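Local structure of oxidoreductase protein (5UI9) at residues I32-L43 and I52-L62. The protein is probably an NAD-dependent oxidoreductase of the Gfo/Idh/MocA family, binding the dinucleotide in a Rossmann domain next to a pocket that holds a small hydroxy acid. Residues are numbered along the deposited sequence; the frame is centred on the assembly and turned at random.
With NAD (nicotinamide-adenine-dinucleotide), chain C.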
ATOM      1  N   ILE A  32      11.754   5.571  40.026  1.00 39.09           N
ATOM      2  CA  ILE A  32      12.635   6.720  39.748  1.00 38.87           C
ATOM      3  C   ILE A  32      13.053   7.423  41.046  1.00 40.32           C
ATOM      4  O   ILE A  32      12.197   7.885  41.807  1.00 41.62           O
ATOM      5  CB  ILE A  32      11.950   7.726  38.796  1.00 38.25           C
ATOM      6  CG1 ILE A  32      11.590   7.044  37.462  1.00 37.48           C
ATOM      7  CG2 ILE A  32      12.824   8.958  38.566  1.00 38.57           C
ATOM      8  CD1 ILE A  32      12.750   6.467  36.671  1.00 37.18           C
ATOM      9  N   ALA A  33      14.367   7.500  41.275  1.00 39.90           N
ATOM     10  CA  ALA A  33      14.945   8.139  42.464  1.00 41.08           C
ATOM     11  C   ALA A  33      15.481   9.548  42.188  1.00 41.67           C
ATOM     12  O   ALA A  33      15.742  10.291  43.133  1.00 43.17           O
ATOM     13  CB  ALA A  33      16.061   7.272  43.035  1.00 40.76           C
ATOM     14  N   ALA A  34      15.664   9.906  40.915  1.00 40.54           N
ATOM     15  CA  ALA A  34      16.230  11.206  40.546  1.00 39.50           C
ATOM     16  C   ALA A  34      15.756  11.632  39.157  1.00 38.33           C
ATOM     17  O   ALA A  34      15.504  10.788  38.299  1.00 36.06           O
ATOM     18  CB  ALA A  34      17.743  11.146  40.590  1.00 39.07           C
ATOM     19  N   ILE A  35      15.613  12.939  38.961  1.00 38.13           N
ATOM     20  CA  ILE A  35      15.266  13.496  37.658  1.00 38.40           C
ATOM     21  C   ILE A  35      16.192  14.657  37.296  1.00 39.62           C
ATOM     22  O   ILE A  35      16.817  15.279  38.170  1.00 39.74           O
ATOM     23  CB  ILE A  35      13.778  13.923  37.558  1.00 39.07           C
ATOM     24  CG1 ILE A  35      13.378  14.894  38.675  1.00 41.00           C
ATOM     25  CG2 ILE A  35      12.869  12.697  37.586  1.00 38.56           C
ATOM     26  CD1 ILE A  35      12.071  15.615  38.408  1.00 41.18           C
ATOM     27  N   CYS A  36      16.271  14.927  35.996  1.00 38.41           N
ATOM     28  CA  CYS A  36      17.166  15.937  35.450  1.00 38.13           C
ATOM     29  C   CYS A  36      16.510  16.649  34.270  1.00 37.46           C
ATOM     30  O   CYS A  36      15.910  16.002  33.411  1.00 37.85           O
ATOM     31  CB  CYS A  36      18.475  15.285  35.005  1.00 37.83           C
ATOM     32  SG  CYS A  36      19.642  16.400  34.185  1.00 38.47           S
ATOM     33  N   ASP A  37      16.613  17.974  34.254  1.00 38.10           N
ATOM     34  CA  ASP A  37      16.196  18.791  33.113  1.00 39.02           C
ATOM     35  C   ASP A  37      16.896  20.152  33.154  1.00 40.17           C
ATOM     36  O   ASP A  37      17.069  20.733  34.230  1.00 41.68           O
ATOM     37  CB  ASP A  37      14.675  18.978  33.109  1.00 38.51           C
ATOM     38  CG  ASP A  37      14.131  19.319  31.733  1.00 37.74           C
ATOM     39  OD1 ASP A  37      14.490  20.384  31.177  1.00 37.26           O
ATOM     40  OD2 ASP A  37      13.348  18.513  31.197  1.00 35.88           O
ATOM     41  N   ARG A  38      17.302  20.648  31.986  1.00 41.43           N
ATOM     42  CA  ARG A  38      17.895  21.986  31.860  1.00 44.59           C
ATOM     43  C   ARG A  38      16.897  23.106  32.166  1.00 44.05           C
ATOM     44  O   ARG A  38      17.297  24.189  32.569  1.00 43.00           O
ATOM     45  CB  ARG A  38      18.462  22.205  30.455  1.00 47.14           C
ATOM     46  CG  ARG A  38      19.671  21.351  30.145  1.00 49.79           C
ATOM     47  CD  ARG A  38      20.263  21.688  28.784  1.00 51.36           C
ATOM     48  NE  ARG A  38      21.526  20.981  28.564  1.00 54.12           N
ATOM     49  CZ  ARG A  38      22.184  20.919  27.405  1.00 56.13           C
ATOM     50  NH1 ARG A  38      21.725  21.527  26.317  1.00 57.61           N
ATOM     51  NH2 ARG A  38      23.322  20.234  27.335  1.00 59.64           N
ATOM     52  N   ASP A  39      15.611  22.835  31.951  1.00 43.43           N
ATOM     53  CA  ASP A  39      14.531  23.791  32.184  1.00 45.02           C
ATOM     54  C   ASP A  39      13.996  23.587  33.609  1.00 45.47           C
ATOM     55  O   ASP A  39      13.336  22.578  33.869  1.00 44.16           O
ATOM     56  CB  ASP A  39      13.444  23.554  31.125  1.00 44.15           C
ATOM     57  CG  ASP A  39      12.289  24.529  31.207  1.00 45.56           C
ATOM     58  OD1 ASP A  39      12.230  25.356  32.138  1.00 48.42           O
ATOM     59  OD2 ASP A  39      11.413  24.442  30.315  1.00 45.93           O
ATOM     60  N   PRO A  40      14.282  24.531  34.539  1.00 47.53           N
ATOM     61  CA  PRO A  40      13.811  24.325  35.922  1.00 48.16           C
ATOM     62  C   PRO A  40      12.286  24.363  36.124  1.00 48.49           C
ATOM     63  O   PRO A  40      11.813  23.903  37.155  1.00 48.69           O
ATOM     64  CB  PRO A  40      14.500  25.452  36.715  1.00 49.43           C
ATOM     65  CG  PRO A  40      14.875  26.481  35.710  1.00 49.33           C
ATOM     66  CD  PRO A  40      15.109  25.753  34.418  1.00 49.01           C
ATOM     67  N   LYS A  41      11.528  24.892  35.165  1.00 50.31           N
ATOM     68  CA  LYS A  41      10.060  24.847  35.236  1.00 52.88           C
ATOM     69  C   LYS A  41       9.551  23.409  35.055  1.00 49.83           C
ATOM     70  O   LYS A  41       8.595  22.998  35.719  1.00 47.56           O
ATOM     71  CB  LYS A  41       9.421  25.751  34.176  1.00 57.86           C
ATOM     72  CG  LYS A  41       9.789  27.230  34.277  1.00 63.51           C
ATOM     73  CD  LYS A  41       9.402  27.998  33.014  1.00 67.11           C
ATOM     74  CE  LYS A  41      10.376  29.129  32.724  1.00 70.85           C
ATOM     75  NZ  LYS A  41      10.530  30.058  33.879  1.00 74.52           N
ATOM     76  N   ARG A  42      10.185  22.660  34.150  1.00 46.84           N
ATOM     77  CA  ARG A  42       9.868  21.236  33.946  1.00 45.66           C
ATOM     78  C   ARG A  42      10.342  20.373  35.109  1.00 45.36           C
ATOM     79  O   ARG A  42       9.643  19.452  35.532  1.00 45.63           O
ATOM     80  CB  ARG A  42      10.493  20.716  32.648  1.00 44.48           C
ATOM     81  CG  ARG A  42       9.946  21.347  31.376  1.00 44.94           C
ATOM     82  CD  ARG A  42       8.439  21.193  31.229  1.00 45.03           C
ATOM     83  NE  ARG A  42       8.006  19.801  31.334  1.00 44.41           N
ATOM     84  CZ  ARG A  42       6.738  19.393  31.301  1.00 44.22           C
ATOM     85  NH1 ARG A  42       5.740  20.264  31.166  1.00 45.09           N
ATOM     86  NH2 ARG A  42       6.464  18.096  31.400  1.00 43.09           N
ATOM     87  N   LEU A  43      11.532  20.676  35.614  1.00 45.41           N
ATOM     88  CA  LEU A  43      12.092  19.989  36.771  1.00 46.51           C
ATOM     89  C   LEU A  43      11.200  20.150  38.006  1.00 47.96           C
ATOM     90  O   LEU A  43      10.978  19.196  38.743  1.00 48.27           O
ATOM     91  CB  LEU A  43      13.495  20.533  37.055  1.00 47.36           C
ATOM     92  CG  LEU A  43      14.417  19.717  37.949  1.00 48.40           C
ATOM     93  CD1 LEU A  43      14.772  18.390  37.293  1.00 47.58           C
ATOM     94  CD2 LEU A  43      15.670  20.530  38.254  1.00 50.09           C
ATOM     95  N   ILE A  52       9.571  13.600  43.544  1.00 45.87           N
ATOM     96  CA  ILE A  52      10.995  13.265  43.405  1.00 45.30           C
ATOM     97  C   ILE A  52      11.825  14.352  44.102  1.00 46.66           C
ATOM     98  O   ILE A  52      11.776  15.524  43.711  1.00 46.11           O
ATOM     99  CB  ILE A  52      11.418  13.126  41.916  1.00 44.97           C
ATOM    100  CG1 ILE A  52      10.412  12.292  41.095  1.00 44.09           C
ATOM    101  CG2 ILE A  52      12.806  12.509  41.809  1.00 45.34           C
ATOM    102  CD1 ILE A  52      10.343  10.810  41.427  1.00 44.16           C
ATOM    103  N   GLU A  53      12.569  13.962  45.140  1.00 47.64           N
ATOM    104  CA  GLU A  53      13.376  14.901  45.935  1.00 48.80           C
ATOM    105  C   GLU A  53      14.647  15.323  45.194  1.00 48.77           C
ATOM    106  O   GLU A  53      14.972  16.506  45.152  1.00 50.46           O
ATOM    107  CB  GLU A  53      13.742  14.296  47.304  1.00 47.11           C
ATOM    108  N   ARG A  54      15.354  14.349  44.621  1.00 48.88           N
ATOM    109  CA  ARG A  54      16.616  14.590  43.917  1.00 47.30           C
ATOM    110  C   ARG A  54      16.370  15.160  42.517  1.00 46.28           C
ATOM    111  O   ARG A  54      15.826  14.482  41.645  1.00 45.04           O
ATOM    112  CB  ARG A  54      17.425  13.297  43.819  1.00 46.94           C
ATOM    113  CG  ARG A  54      17.823  12.704  45.166  1.00 47.25           C
ATOM    114  CD  ARG A  54      18.717  11.483  44.991  1.00 47.39           C
ATOM    115  NE  ARG A  54      19.962  11.822  44.296  1.00 47.18           N
ATOM    116  CZ  ARG A  54      20.797  10.957  43.718  1.00 46.37           C
ATOM    117  NH1 ARG A  54      20.565   9.644  43.733  1.00 45.75           N
ATOM    118  NH2 ARG A  54      21.892  11.416  43.113  1.00 47.44           N
ATOM    119  N   ARG A  55      16.779  16.409  42.314  1.00 45.85           N
ATOM    120  CA  ARG A  55      16.482  17.142  41.093  1.00 44.10           C
ATOM    121  C   ARG A  55      17.741  17.840  40.610  1.00 44.73           C
ATOM    122  O   ARG A  55      18.352  18.592  41.367  1.00 45.62           O
ATOM    123  CB  ARG A  55      15.390  18.171  41.365  1.00 44.31           C
ATOM    124  CG  ARG A  55      14.088  17.563  41.852  1.00 43.57           C
ATOM    125  CD  ARG A  55      13.005  18.609  42.049  1.00 43.87           C
ATOM    126  NE  ARG A  55      11.875  18.079  42.818  1.00 43.05           N
ATOM    127  CZ  ARG A  55      10.754  18.744  43.094  1.00 43.60           C
ATOM    128  NH1 ARG A  55      10.567  19.993  42.663  1.00 43.67           N
ATOM    129  NH2 ARG A  55       9.798  18.145  43.801  1.00 43.16           N
ATOM    130  N   TYR A  56      18.114  17.592  39.354  1.00 43.84           N
ATOM    131  CA  TYR A  56      19.364  18.091  38.786  1.00 43.10           C
ATOM    132  C   TYR A  56      19.135  18.999  37.585  1.00 41.92           C
ATOM    133  O   TYR A  56      18.297  18.710  36.728  1.00 40.73           O
ATOM    134  CB  TYR A  56      20.252  16.906  38.403  1.00 42.94           C
ATOM    135  CG  TYR A  56      20.797  16.192  39.615  1.00 43.35           C
ATOM    136  CD1 TYR A  56      20.061  15.190  40.246  1.00 43.59           C
ATOM    137  CD2 TYR A  56      22.034  16.539  40.156  1.00 44.41           C
ATOM    138  CE1 TYR A  56      20.545  14.533  41.366  1.00 44.43           C
ATOM    139  CE2 TYR A  56      22.531  15.890  41.285  1.00 46.70           C
ATOM    140  CZ  TYR A  56      21.780  14.885  41.885  1.00 46.13           C
ATOM    141  OH  TYR A  56      22.243  14.227  42.998  1.00 47.48           O
ATOM    142  N   GLY A  57      19.889  20.097  37.537  1.00 40.71           N
ATOM    143  CA  GLY A  57      19.889  21.007  36.403  1.00 41.06           C
ATOM    144  C   GLY A  57      20.750  20.554  35.230  1.00 40.36           C
ATOM    145  O   GLY A  57      20.643  21.116  34.139  1.00 39.41           O
ATOM    146  N   ASP A  58      21.621  19.570  35.454  1.00 40.66           N
ATOM    147  CA  ASP A  58      22.456  19.010  34.387  1.00 41.63           C
ATOM    148  C   ASP A  58      22.868  17.567  34.674  1.00 40.40           C
ATOM    149  O   ASP A  58      23.099  17.192  35.821  1.00 40.93           O
ATOM    150  CB  ASP A  58      23.703  19.867  34.152  1.00 44.19           C
ATOM    151  CG  ASP A  58      24.627  19.908  35.357  1.00 45.41           C
ATOM    152  OD1 ASP A  58      24.334  20.674  36.295  1.00 48.71           O
ATOM    153  OD2 ASP A  58      25.638  19.170  35.365  1.00 45.64           O
ATOM    154  N   ALA A  59      22.958  16.776  33.606  1.00 39.86           N
ATOM    155  CA  ALA A  59      23.235  15.347  33.695  1.00 38.97           C
ATOM    156  C   ALA A  59      24.624  15.031  34.260  1.00 38.95           C
ATOM    157  O   ALA A  59      24.786  14.023  34.946  1.00 39.20           O
ATOM    158  CB  ALA A  59      23.057  14.693  32.329  1.00 38.28           C
ATOM    159  N   ALA A  60      25.613  15.880  33.985  1.00 38.67           N
ATOM    160  CA  ALA A  60      26.977  15.665  34.495  1.00 39.66           C
ATOM    161  C   ALA A  60      27.011  15.559  36.016  1.00 39.71           C
ATOM    162  O   ALA A  60      27.647  14.660  36.564  1.00 41.53           O
ATOM    163  CB  ALA A  60      27.909  16.773  34.021  1.00 40.45           C
ATOM    164  N   ALA A  61      26.309  16.470  36.686  1.00 40.15           N
ATOM    165  CA  ALA A  61      26.202  16.470  38.147  1.00 40.38           C
ATOM    166  C   ALA A  61      25.438  15.241  38.652  1.00 40.85           C
ATOM    167  O   ALA A  61      25.857  14.604  39.619  1.00 41.40           O
ATOM    168  CB  ALA A  61      25.528  17.746  38.632  1.00 40.08           C
ATOM    169  N   LEU A  62      24.322  14.925  37.994  1.00 39.91           N
ATOM    170  CA  LEU A  62      23.544  13.719  38.286  1.00 40.59           C
ATOM    171  C   LEU A  62      24.437  12.481  38.308  1.00 40.09           C
ATOM    172  O   LEU A  62      24.459  11.753  39.296  1.00 40.11           O
ATOM    173  CB  LEU A  62      22.410  13.550  37.261  1.00 39.89           C
ATOM    174  CG  LEU A  62      21.604  12.246  37.239  1.00 39.59           C
ATOM    175  CD1 LEU A  62      20.714  12.135  38.465  1.00 40.28           C
ATOM    176  CD2 LEU A  62      20.781  12.167  35.962  1.00 39.23           C
TER
HETATM  177  PA  NAD C 401      10.197  17.847  24.909  1.00 34.28           P
HETATM  178  O1A NAD C 401      10.959  18.970  24.238  1.00 33.91           O
HETATM  179  O2A NAD C 401       8.785  18.067  25.378  1.00 29.96           O
HETATM  180  O5B NAD C 401      11.056  17.332  26.156  1.00 34.76           O
HETATM  181  C5B NAD C 401      12.477  17.282  26.150  1.00 36.37           C
HETATM  182  C4B NAD C 401      12.948  17.745  27.519  1.00 35.62           C
HETATM  183  O4B NAD C 401      14.329  17.429  27.662  1.00 36.73           O
HETATM  184  C3B NAD C 401      12.814  19.249  27.707  1.00 36.61           C
HETATM  185  O3B NAD C 401      12.132  19.515  28.941  1.00 37.01           O
HETATM  186  C2B NAD C 401      14.241  19.779  27.713  1.00 37.14           C
HETATM  187  O2B NAD C 401      14.396  20.876  28.615  1.00 36.63           O
HETATM  188  C1B NAD C 401      15.036  18.564  28.159  1.00 38.09           C
HETATM  189  N9A NAD C 401      16.435  18.444  27.685  1.00 39.45           N
HETATM  190  C8A NAD C 401      16.893  18.545  26.421  1.00 38.97           C
HETATM  191  N7A NAD C 401      18.234  18.331  26.392  1.00 38.49           N
HETATM  192  C5A NAD C 401      18.644  18.072  27.648  1.00 39.04           C
HETATM  193  C6A NAD C 401      19.925  17.759  28.336  1.00 38.04           C
HETATM  194  N6A NAD C 401      21.088  17.674  27.654  1.00 38.01           N
HETATM  195  N1A NAD C 401      19.893  17.555  29.674  1.00 37.78           N
HETATM  196  C2A NAD C 401      18.753  17.634  30.392  1.00 36.38           C
HETATM  197  N3A NAD C 401      17.561  17.914  29.830  1.00 36.24           N
HETATM  198  C4A NAD C 401      17.445  18.137  28.494  1.00 38.31           C
HETATM  199  O3  NAD C 401      10.244  16.567  23.938  1.00 33.01           O
HETATM  200  PN  NAD C 401       9.153  15.376  23.966  1.00 31.79           P
HETATM  201  O1N NAD C 401       7.962  15.748  23.120  1.00 33.07           O
HETATM  202  O2N NAD C 401       8.932  14.935  25.391  1.00 37.16           O
HETATM  203  O5D NAD C 401       9.978  14.272  23.158  1.00 29.76           O
HETATM  204  C5D NAD C 401      11.201  13.773  23.685  1.00 29.79           C
HETATM  205  C4D NAD C 401      11.576  12.526  22.909  1.00 29.73           C
HETATM  206  O4D NAD C 401      10.536  11.557  23.075  1.00 32.39           O
HETATM  207  C3D NAD C 401      11.720  12.798  21.418  1.00 30.53           C
HETATM  208  O3D NAD C 401      12.934  12.216  20.931  1.00 29.42           O
HETATM  209  C2D NAD C 401      10.497  12.152  20.790  1.00 31.52           C
HETATM  210  O2D NAD C 401      10.758  11.586  19.505  1.00 30.72           O
HETATM  211  C1D NAD C 401      10.133  11.064  21.798  1.00 31.73           C
HETATM  212  N1N NAD C 401       8.715  10.661  21.826  1.00 31.52           N
HETATM  213  C2N NAD C 401       8.460   9.340  21.850  1.00 29.68           C
HETATM  214  C3N NAD C 401       7.169   8.836  21.881  1.00 31.66           C
HETATM  215  C7N NAD C 401       6.981   7.344  21.903  1.00 34.18           C
HETATM  216  O7N NAD C 401       7.800   6.648  22.499  1.00 33.59           O
HETATM  217  N7N NAD C 401       5.935   6.790  21.285  1.00 31.85           N
HETATM  218  C4N NAD C 401       6.104   9.738  21.887  1.00 32.63           C
HETATM  219  C5N NAD C 401       6.375  11.108  21.869  1.00 32.74           C
HETATM  220  C6N NAD C 401       7.697  11.552  21.847  1.00 30.17           C
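C36 and Y56 sit side by side on neighbouring parallel strands, their CB atoms 4.2 Å apart on one face of the sheet. With its sulfur anti to the backbone N (chi1 176°), C36 brings SG to the start of helix 59-65, 3.4 Å from A59 N, while its CB meets L62 CD2. The other methyl of L62, CD1, lies 3.8 Å from A34 CB, and L62 CA stands over the rim of one face of the Y56 ring. That ring turns an edge to I35 O; its hydroxyl takes a nearly straight bond from R54 NH2 (2.8 Å), lying in the plane of that guanidinium, and is hydrogen-bonded to D65 as well. A bend at chi3 of R54 (61°) turns the guanidinium toward that hydroxyl, with A34 CB above one face, out toward the rim.

On the opposite face, I35 CG1 packs obliquely on I52 CG2, and L43, from helix 40-50, lays its branch point on R55 CB (3.9 Å). R55 is extended, its NE bonded almost head-on to I52 O (2.7 Å) and its NH2 salt-bridged to D48. Strands 30-36 and 54-56 with the intervening helix form a right-handed beta-alpha-beta crossover of the Rossmann fold, with 54-56 outermost in the parallel sheet. Backbone bonds I35 N to R54 O, Y56 N to I35 O and D37 N to Y56 O join them.

The last holds D37 just past the strand end, where its carboxylate accepts both adenosine ribose hydroxyls of NAD: O2B on OD1 (2.6 Å), O3B on OD2, the usual acidic mark of an NAD-binding Rossmann domain. OD1 also takes D39 N through its anti lone pair, closing an Asx turn, and C13 N bonds to OD2. R38 lays one guanidinium face over adenine N6A, offset toward the rim.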